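Local coordinates for protein Cap5O (Staphylococcus aureus, PDB 3OJO) that binds NAD and, as a UDP-N-acetyl-mannosamine dehydrogenase, probably oxidises a sugar nucleotide for capsular polysaccharide biosynthesis in Staphylococcus aureus, at residues 45-50 against 75-80; 57-62 against 167-172; 308-313 against 375-380. All blocks are in the same frame, centred on the assembly; numbering follows the deposited sequence.

Contact 1: 45-50 against 75-80; sequences QTIDKL and LKVSTT
I47 and L50 of helix 44-51 pack against V77, S78 and T79 at the end of strand 75-78. The setting is the Rossmann fold of the NAD-binding domain. The parallel neighbours 36-40 and 75-78 are joined by helices 44-51 and 62-71 in a beta-alpha-beta crossover. Strand 75-78 is the outermost strand on its side of the sheet in this chain. The axes of the two short segments pass 8.6 Å apart, and the helix runs roughly antiparallel to the strand (149°).

Apolar contacts carry most of the packing. L50 and V77 meet at about a right angle. L50 CD1 lies 4.1 Å from V77 CG1, and both V77 methyls also lie close to L50 CB. I47 reaches V77 with its terminal methyl, CD1 to CB being 4.1 Å. Further up its chain, I47 CG1 touches T79 CG2 at 3.9 Å, just past the strand. Both I47 and L50 are buried, and L50 also touches L19 and L24 beyond the contact.

One contact joins a side chain to the backbone. With chi1 of I47 at -61° and a further bend at the next bond, I47 CD1 comes 3.3 Å from S78 O. I47 also rests on D41, a residue of the NAD site, and backbone bonds tie S78 to G39 of strand 36-40 and to D41 just after it.

The polar bonding within the two segments here is local to 75-80. The S78 side chain sets off away from the helix and forms an ST turn where the strand gives way to a loop. T80 N donates to S78 OG at 3.2 Å, with an N-H...O angle of 161°.

Contact 2: 57-62 against 167-172; sequences IEEPGL and GKILEE
The carboxylate of E59 takes two backbone N-H groups, that of G167, just before the N-cap residue K168, and that of I169 in the first turn of helix 169-175. This joins the loop before helix 62-71 to the start of helix 169-175, within the Rossmann-type NAD-binding domain. G167 N donates to E59 OE1 at 2.7 Å, using the syn lone pair on a nearly straight path (163°). I169 N donates to E59 OE2 at 3.1 Å, but arrives from above the carboxylate plane, 46° out of it. The two oxygens are thus gripped in different ways, which should limit rotation of the group. The dipole at the helix start probably adds to the attraction.

A water extends the network. It donates to E59 OE2 and to E171 OE2 and accepts from L170 N, so it links the loop to the first turn of the helix.

E59 reaches the helix start with CG anti to its backbone N (chi1 174°) and a bend at the next bond. The bent chain lies obliquely across I169, and I169 CD1 lies 3.4 Å from E59 OE1, against the carboxylate end. I169 also meets I57, CD1 to CD1 at 4.4 Å. Both isoleucines touch P25 of helix 23-32, and I57 also packs on Y21 of the NAD site. E172, farther along the helix, touches a bound pyridine-2,6-dicarboxylic acid.

P60 CG touches G167 CA at 4.2 Å. L62 and L170 meet at about a right angle, L62 CD1 sitting 3.8 Å from L170 CD1 and equally near L170 CG and CD2.

Contact 3: 308-313 against 375-380; sequences QIIKAL and ASLVLI
S376 meets I310, near the end of helix 286-312, and L313, which follows the helix. I310 CD1 comes within 3.8 Å of S376 CB. The carbonyl of S376 faces the other side chain, with L313 CD1 at 3.7 Å from S376 O. The hydroxyl serves the same join: S376 OG is hydrogen-bonded to S314 O, just past the helix. S376 also pairs by backbone with K317.

L377 follows and buries more surface here than any other residue of the two segments. I310 CD1 sits against its base, 3.7 Å from L377 CB, so this one methyl bridges S376 and L377. The branched end of L377 faces I309. The two side chains meet at about a right angle, with L377 CD2 4.0 Å from I309 CD1. I309 CG2 sits at a similar distance from both L377 methyls, CD1 and CD2. A chi1 of 166° points L377 CG away from its own N, alongside the carbonyl carbon, and extends the chain toward the helix.

Strand 377-380 is the middle one of a parallel five-stranded sheet in the UDP-binding domain. Strand order 2-1-3-4-5 places it between 317-321 and 402-405. Helix 286-312 leads into strand 317-321 and covers this face.

Beyond the contact, L379 touches V302 and T306 of the same helix, and I380 O accepts a hydrogen bond from T406 OG1.

How the contacts relate
Contacts 1 and 2 belong to one domain, the NAD-binding Rossmann unit. Their centres are 19 Å apart, and their nearest atoms about 6 Å. Their segments alternate along the chain, so the crossover of contact 1 runs through the loop used by contact 2. Both lie near the cofactor: the side chain of T79 is about 8 Å from bound NAD and that of I57 about 6 Å. Contact 2 also borders a pyridine-2,6-dicarboxylic acid site through E172. Contact 3 comes later in the chain, in the region of the UDP-binding domain. Its centre is 48 Å from that of contact 1 and 39 Å from that of contact 2, away from the annotated sites.

Contact 1: 45-50 against 75-80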
loop_
_atom_site.group_PDB
_atom_site.type_symbol
_atom_site.label_atom_id
_atom_site.label_comp_id
_atom_site.label_asym_id
_atom_site.label_seq_id
_atom_site.Cartn_x
_atom_site.Cartn_y
_atom_site.Cartn_z
ATOM N N GLN B 45 -15.005 -26.248 -29.926
ATOM C CA GLN B 45 -15.444 -25.037 -30.623
ATOM C C GLN B 45 -14.227 -24.188 -31.008
ATOM O O GLN B 45 -14.136 -23.744 -32.148
ATOM C CB GLN B 45 -16.431 -24.250 -29.746
ATOM C CG GLN B 45 -16.907 -22.895 -30.299
ATOM C CD GLN B 45 -18.167 -22.418 -29.602
ATOM O OE1 GLN B 45 -19.189 -22.115 -30.238
ATOM N NE2 GLN B 45 -18.155 -22.394 -28.272
ATOM N N THR B 46 -13.273 -24.036 -30.070
ATOM C CA THR B 46 -11.998 -23.334 -30.225
ATOM C C THR B 46 -11.155 -24.013 -31.320
ATOM O O THR B 46 -10.677 -23.325 -32.227
ATOM C CB THR B 46 -11.288 -23.228 -28.838
ATOM O OG1 THR B 46 -12.001 -22.287 -28.044
ATOM C CG2 THR B 46 -9.812 -22.810 -28.933
ATOM N N ILE B 47 -10.983 -25.354 -31.221
ATOM C CA ILE B 47 -10.228 -26.192 -32.159
ATOM C C ILE B 47 -10.827 -26.144 -33.588
ATOM O O ILE B 47 -10.074 -26.016 -34.561
ATOM C CB ILE B 47 -10.064 -27.634 -31.611
ATOM C CG1 ILE B 47 -9.287 -27.668 -30.261
ATOM C CG2 ILE B 47 -9.464 -28.606 -32.668
ATOM C CD1 ILE B 47 -7.737 -27.206 -30.282
ATOM N N ASP B 48 -12.168 -26.195 -33.699
ATOM C CA ASP B 48 -12.876 -26.117 -34.982
ATOM C C ASP B 48 -12.632 -24.778 -35.651
ATOM O O ASP B 48 -12.316 -24.745 -36.836
ATOM C CB ASP B 48 -14.390 -26.382 -34.808
ATOM C CG ASP B 48 -14.773 -27.809 -34.429
ATOM O OD1 ASP B 48 -13.876 -28.702 -34.446
ATOM O OD2 ASP B 48 -15.953 -28.026 -34.083
ATOM N N LYS B 49 -12.729 -23.685 -34.880
ATOM C CA LYS B 49 -12.459 -22.314 -35.324
ATOM C C LYS B 49 -11.020 -22.232 -35.860
ATOM O O LYS B 49 -10.808 -21.790 -36.994
ATOM C CB LYS B 49 -12.682 -21.332 -34.157
ATOM C CG LYS B 49 -12.794 -19.861 -34.581
ATOM C CD LYS B 49 -13.998 -19.172 -33.944
ATOM C CE LYS B 49 -13.900 -17.654 -33.964
ATOM N NZ LYS B 49 -14.066 -17.070 -35.324
ATOM N N LEU B 50 -10.055 -22.738 -35.072
ATOM C CA LEU B 50 -8.636 -22.752 -35.411
ATOM C C LEU B 50 -8.330 -23.594 -36.645
ATOM O O LEU B 50 -7.690 -23.095 -37.571
ATOM C CB LEU B 50 -7.768 -23.131 -34.196
ATOM C CG LEU B 50 -7.666 -22.063 -33.103
ATOM C CD1 LEU B 50 -7.116 -22.635 -31.840
ATOM C CD2 LEU B 50 -6.857 -20.877 -33.558
ATOM N N LEU B 75 2.296 -24.433 -37.071
ATOM C CA LEU B 75 1.293 -24.524 -36.015
ATOM C C LEU B 75 0.137 -25.451 -36.366
ATOM O O LEU B 75 -0.681 -25.151 -37.242
ATOM C CB LEU B 75 0.796 -23.126 -35.551
ATOM C CG LEU B 75 -0.270 -23.051 -34.434
ATOM C CD1 LEU B 75 0.216 -23.638 -33.136
ATOM C CD2 LEU B 75 -0.706 -21.640 -34.202
ATOM N N LYS B 76 0.075 -26.571 -35.652
ATOM C CA LYS B 76 -0.988 -27.556 -35.754
ATOM C C LYS B 76 -1.700 -27.515 -34.415
ATOM O O LYS B 76 -1.082 -27.212 -33.402
ATOM C CB LYS B 76 -0.447 -28.975 -36.038
ATOM C CG LYS B 76 0.532 -29.071 -37.211
ATOM C CD LYS B 76 -0.147 -29.157 -38.584
ATOM C CE LYS B 76 0.849 -29.174 -39.723
ATOM N NZ LYS B 76 1.831 -30.293 -39.606
ATOM N N VAL B 77 -2.984 -27.821 -34.413
ATOM C CA VAL B 77 -3.819 -27.796 -33.219
ATOM C C VAL B 77 -4.406 -29.182 -32.962
ATOM O O VAL B 77 -4.477 -29.989 -33.890
ATOM C CB VAL B 77 -4.896 -26.657 -33.242
ATOM C CG1 VAL B 77 -4.280 -25.255 -33.278
ATOM C CG2 VAL B 77 -5.948 -26.845 -34.323
ATOM N N SER B 78 -4.815 -29.459 -31.705
ATOM C CA SER B 78 -5.382 -30.745 -31.248
ATOM C C SER B 78 -6.045 -30.583 -29.849
ATOM O O SER B 78 -5.799 -29.594 -29.153
ATOM C CB SER B 78 -4.283 -31.810 -31.187
ATOM O OG SER B 78 -4.792 -33.109 -30.937
ATOM N N THR B 79 -6.878 -31.568 -29.452
ATOM C CA THR B 79 -7.518 -31.642 -28.132
ATOM C C THR B 79 -6.661 -32.533 -27.217
ATOM O O THR B 79 -6.923 -32.644 -26.015
ATOM C CB THR B 79 -8.931 -32.235 -28.243
ATOM O OG1 THR B 79 -8.861 -33.517 -28.878
ATOM C CG2 THR B 79 -9.920 -31.301 -28.949
ATOM N N THR B 80 -5.620 -33.146 -27.806
ATOM C CA THR B 80 -4.724 -34.101 -27.174
ATOM C C THR B 80 -3.256 -33.640 -27.251
ATOM O O THR B 80 -2.803 -33.240 -28.327
ATOM C CB THR B 80 -4.919 -35.479 -27.877
ATOM O OG1 THR B 80 -6.312 -35.811 -27.907
ATOM C CG2 THR B 80 -4.137 -36.606 -27.231
#

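Contact 2: 57-62 against 167-172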
loop_
_atom_site.group_PDB
_atom_site.type_symbol
_atom_site.label_atom_id
_atom_site.label_comp_id
_atom_site.label_asym_id
_atom_site.label_seq_id
_atom_site.Cartn_x
_atom_site.Cartn_y
_atom_site.Cartn_z
ATOM N N ILE B 57 -9.589 -15.946 -30.545
ATOM C CA ILE B 57 -9.539 -14.757 -29.680
ATOM C C ILE B 57 -9.655 -13.458 -30.507
ATOM O O ILE B 57 -9.505 -13.475 -31.735
ATOM C CB ILE B 57 -8.314 -14.745 -28.684
ATOM C CG1 ILE B 57 -6.959 -14.540 -29.395
ATOM C CG2 ILE B 57 -8.290 -15.973 -27.787
ATOM C CD1 ILE B 57 -5.966 -13.736 -28.628
ATOM N N GLU B 58 -9.950 -12.354 -29.826
ATOM C CA GLU B 58 -10.083 -11.031 -30.412
ATOM C C GLU B 58 -8.791 -10.254 -30.103
ATOM O O GLU B 58 -8.540 -9.866 -28.957
ATOM C CB GLU B 58 -11.395 -10.357 -29.915
ATOM C CG GLU B 58 -11.394 -8.857 -29.623
ATOM C CD GLU B 58 -11.929 -7.940 -30.710
ATOM O OE1 GLU B 58 -13.107 -8.104 -31.108
ATOM O OE2 GLU B 58 -11.187 -7.018 -31.123
ATOM N N GLU B 59 -7.916 -10.143 -31.116
ATOM C CA GLU B 59 -6.688 -9.377 -31.046
ATOM C C GLU B 59 -6.359 -8.841 -32.454
ATOM O O GLU B 59 -6.069 -9.644 -33.347
ATOM C CB GLU B 59 -5.521 -10.205 -30.459
ATOM C CG GLU B 59 -4.161 -9.505 -30.497
ATOM C CD GLU B 59 -3.897 -8.311 -29.592
ATOM O OE1 GLU B 59 -4.721 -8.019 -28.689
ATOM O OE2 GLU B 59 -2.817 -7.697 -29.762
ATOM N N PRO B 60 -6.356 -7.493 -32.652
ATOM C CA PRO B 60 -6.004 -6.923 -33.970
ATOM C C PRO B 60 -4.664 -7.405 -34.503
ATOM O O PRO B 60 -3.679 -7.456 -33.766
ATOM C CB PRO B 60 -5.858 -5.433 -33.693
ATOM C CG PRO B 60 -5.971 -5.241 -32.218
ATOM C CD PRO B 60 -6.702 -6.428 -31.692
ATOM N N GLY B 61 -4.635 -7.690 -35.784
ATOM C CA GLY B 61 -3.430 -8.126 -36.473
ATOM C C GLY B 61 -3.019 -9.568 -36.297
ATOM O O GLY B 61 -2.181 -10.050 -37.058
ATOM N N LEU B 62 -3.609 -10.278 -35.313
ATOM C CA LEU B 62 -3.246 -11.668 -35.019
ATOM C C LEU B 62 -3.691 -12.642 -36.093
ATOM O O LEU B 62 -2.921 -13.543 -36.444
ATOM C CB LEU B 62 -3.695 -12.104 -33.607
ATOM C CG LEU B 62 -3.049 -13.382 -33.040
ATOM C CD1 LEU B 62 -1.602 -13.145 -32.611
ATOM C CD2 LEU B 62 -3.867 -13.957 -31.868
ATOM N N GLY B 167 -4.199 -5.649 -27.528
ATOM C CA GLY B 167 -3.968 -4.691 -28.601
ATOM C C GLY B 167 -2.516 -4.667 -29.033
ATOM O O GLY B 167 -2.219 -4.311 -30.179
ATOM N N LYS B 168 -1.616 -5.112 -28.133
ATOM C CA LYS B 168 -0.164 -5.160 -28.343
ATOM C C LYS B 168 0.431 -6.476 -27.855
ATOM O O LYS B 168 1.586 -6.472 -27.421
ATOM C CB LYS B 168 0.534 -3.977 -27.608
ATOM C CG LYS B 168 0.173 -2.581 -28.112
ATOM C CD LYS B 168 0.750 -2.313 -29.511
ATOM C CE LYS B 168 -0.248 -1.735 -30.476
ATOM N NZ LYS B 168 0.106 -2.091 -31.876
ATOM N N ILE B 169 -0.344 -7.588 -27.907
ATOM C CA ILE B 169 0.065 -8.918 -27.396
ATOM C C ILE B 169 1.401 -9.413 -27.909
ATOM O O ILE B 169 2.274 -9.717 -27.091
ATOM C CB ILE B 169 -1.043 -10.023 -27.465
ATOM C CG1 ILE B 169 -2.225 -9.704 -26.517
ATOM C CG2 ILE B 169 -0.451 -11.401 -27.145
ATOM C CD1 ILE B 169 -3.532 -10.521 -26.791
ATOM N N LEU B 170 1.555 -9.516 -29.246
ATOM C CA LEU B 170 2.792 -10.007 -29.858
ATOM C C LEU B 170 3.989 -9.136 -29.553
ATOM O O LEU B 170 5.035 -9.673 -29.182
ATOM C CB LEU B 170 2.659 -10.259 -31.370
ATOM C CG LEU B 170 1.688 -11.369 -31.828
ATOM C CD1 LEU B 170 1.810 -11.599 -33.327
ATOM C CD2 LEU B 170 1.874 -12.676 -31.046
ATOM N N GLU B 171 3.841 -7.799 -29.666
ATOM C CA GLU B 171 4.950 -6.890 -29.335
ATOM C C GLU B 171 5.317 -7.047 -27.869
ATOM O O GLU B 171 6.483 -7.308 -27.564
ATOM C CB GLU B 171 4.728 -5.404 -29.746
ATOM C CG GLU B 171 3.293 -4.958 -29.995
ATOM C CD GLU B 171 2.680 -5.251 -31.357
ATOM O OE1 GLU B 171 3.244 -4.783 -32.375
ATOM O OE2 GLU B 171 1.600 -5.886 -31.400
ATOM N N GLU B 172 4.294 -7.044 -26.982
ATOM C CA GLU B 172 4.440 -7.243 -25.538
ATOM C C GLU B 172 5.180 -8.564 -25.215
ATOM O O GLU B 172 6.044 -8.569 -24.379
ATOM C CB GLU B 172 3.061 -7.170 -24.877
ATOM C CG GLU B 172 3.026 -7.476 -23.391
ATOM C CD GLU B 172 3.023 -6.283 -22.459
ATOM O OE1 GLU B 172 3.477 -5.193 -22.875
ATOM O OE2 GLU B 172 2.602 -6.454 -21.291
HETATM O O HOH W 1 -0.675 -8.194 -31.038
#

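Contact 3: 308-313 against 375-380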
loop_
_atom_site.group_PDB
_atom_site.type_symbol
_atom_site.label_atom_id
_atom_site.label_comp_id
_atom_site.label_asym_id
_atom_site.label_seq_id
_atom_site.Cartn_x
_atom_site.Cartn_y
_atom_site.Cartn_z
ATOM N N GLN B 308 -30.470 5.435 -2.495
ATOM C CA GLN B 308 -30.663 6.761 -1.913
ATOM C C GLN B 308 -30.865 7.848 -2.972
ATOM O O GLN B 308 -31.626 8.778 -2.729
ATOM C CB GLN B 308 -29.492 7.121 -0.997
ATOM C CG GLN B 308 -29.534 6.411 0.350
ATOM C CD GLN B 308 -28.262 6.606 1.137
ATOM O OE1 GLN B 308 -27.556 5.647 1.467
ATOM N NE2 GLN B 308 -27.937 7.846 1.463
ATOM N N ILE B 309 -30.169 7.757 -4.127
ATOM C CA ILE B 309 -30.293 8.731 -5.225
ATOM C C ILE B 309 -31.697 8.612 -5.833
ATOM O O ILE B 309 -32.379 9.615 -6.038
ATOM C CB ILE B 309 -29.175 8.549 -6.303
ATOM C CG1 ILE B 309 -27.763 8.834 -5.719
ATOM C CG2 ILE B 309 -29.443 9.414 -7.548
ATOM C CD1 ILE B 309 -26.569 8.167 -6.495
ATOM N N ILE B 310 -32.115 7.363 -6.091
ATOM C CA ILE B 310 -33.391 6.982 -6.674
ATOM C C ILE B 310 -34.584 7.270 -5.748
ATOM O O ILE B 310 -35.708 7.395 -6.231
ATOM C CB ILE B 310 -33.281 5.522 -7.235
ATOM C CG1 ILE B 310 -33.508 5.463 -8.753
ATOM C CG2 ILE B 310 -34.076 4.462 -6.461
ATOM C CD1 ILE B 310 -32.412 6.124 -9.578
ATOM N N LYS B 311 -34.329 7.399 -4.428
ATOM C CA LYS B 311 -35.326 7.735 -3.410
ATOM C C LYS B 311 -35.653 9.233 -3.531
ATOM O O LYS B 311 -36.830 9.597 -3.585
ATOM C CB LYS B 311 -34.797 7.389 -2.003
ATOM C CG LYS B 311 -35.700 7.835 -0.856
ATOM C CD LYS B 311 -34.935 8.116 0.456
ATOM C CE LYS B 311 -33.845 9.184 0.409
ATOM N NZ LYS B 311 -34.340 10.491 -0.109
ATOM N N ALA B 312 -34.609 10.083 -3.613
ATOM C CA ALA B 312 -34.716 11.536 -3.749
ATOM C C ALA B 312 -35.286 11.979 -5.110
ATOM O O ALA B 312 -35.717 13.129 -5.240
ATOM C CB ALA B 312 -33.356 12.175 -3.521
ATOM N N LEU B 313 -35.289 11.083 -6.116
ATOM C CA LEU B 313 -35.792 11.403 -7.456
ATOM C C LEU B 313 -37.029 10.587 -7.863
ATOM O O LEU B 313 -37.293 9.517 -7.301
ATOM C CB LEU B 313 -34.677 11.239 -8.507
ATOM C CG LEU B 313 -33.525 12.250 -8.488
ATOM C CD1 LEU B 313 -32.337 11.724 -9.284
ATOM C CD2 LEU B 313 -33.956 13.583 -9.048
ATOM N N ALA B 375 -34.544 7.259 -17.761
ATOM C CA ALA B 375 -33.764 6.904 -16.583
ATOM C C ALA B 375 -33.582 8.092 -15.642
ATOM O O ALA B 375 -33.425 9.231 -16.094
ATOM C CB ALA B 375 -32.416 6.339 -16.997
ATOM N N SER B 376 -33.624 7.809 -14.325
ATOM C CA SER B 376 -33.416 8.796 -13.263
ATOM C C SER B 376 -31.922 8.964 -12.923
ATOM O O SER B 376 -31.527 10.051 -12.506
ATOM C CB SER B 376 -34.195 8.411 -12.013
ATOM O OG SER B 376 -35.584 8.350 -12.290
ATOM N N LEU B 377 -31.096 7.902 -13.118
ATOM C CA LEU B 377 -29.653 7.904 -12.826
ATOM C C LEU B 377 -28.815 7.060 -13.796
ATOM O O LEU B 377 -29.191 5.940 -14.105
ATOM C CB LEU B 377 -29.414 7.451 -11.356
ATOM C CG LEU B 377 -27.987 7.069 -10.907
ATOM C CD1 LEU B 377 -27.082 8.293 -10.720
ATOM C CD2 LEU B 377 -28.021 6.207 -9.662
ATOM N N VAL B 378 -27.680 7.612 -14.268
ATOM C CA VAL B 378 -26.667 6.896 -15.074
ATOM C C VAL B 378 -25.528 6.500 -14.118
ATOM O O VAL B 378 -24.894 7.357 -13.484
ATOM C CB VAL B 378 -26.183 7.637 -16.349
ATOM C CG1 VAL B 378 -24.749 7.252 -16.729
ATOM C CG2 VAL B 378 -27.134 7.359 -17.511
ATOM N N LEU B 379 -25.337 5.194 -13.966
ATOM C CA LEU B 379 -24.340 4.646 -13.064
ATOM C C LEU B 379 -23.094 4.194 -13.823
ATOM O O LEU B 379 -23.152 3.206 -14.555
ATOM C CB LEU B 379 -24.960 3.507 -12.221
ATOM C CG LEU B 379 -24.161 2.969 -11.035
ATOM C CD1 LEU B 379 -23.799 4.077 -10.034
ATOM C CD2 LEU B 379 -24.917 1.853 -10.344
ATOM N N ILE B 380 -21.965 4.911 -13.636
ATOM C CA ILE B 380 -20.710 4.525 -14.291
ATOM C C ILE B 380 -19.833 3.586 -13.415
ATOM O O ILE B 380 -19.282 3.988 -12.386
ATOM C CB ILE B 380 -19.947 5.694 -14.942
ATOM C CG1 ILE B 380 -20.920 6.651 -15.649
ATOM C CG2 ILE B 380 -18.867 5.148 -15.890
ATOM C CD1 ILE B 380 -20.301 7.716 -16.422
#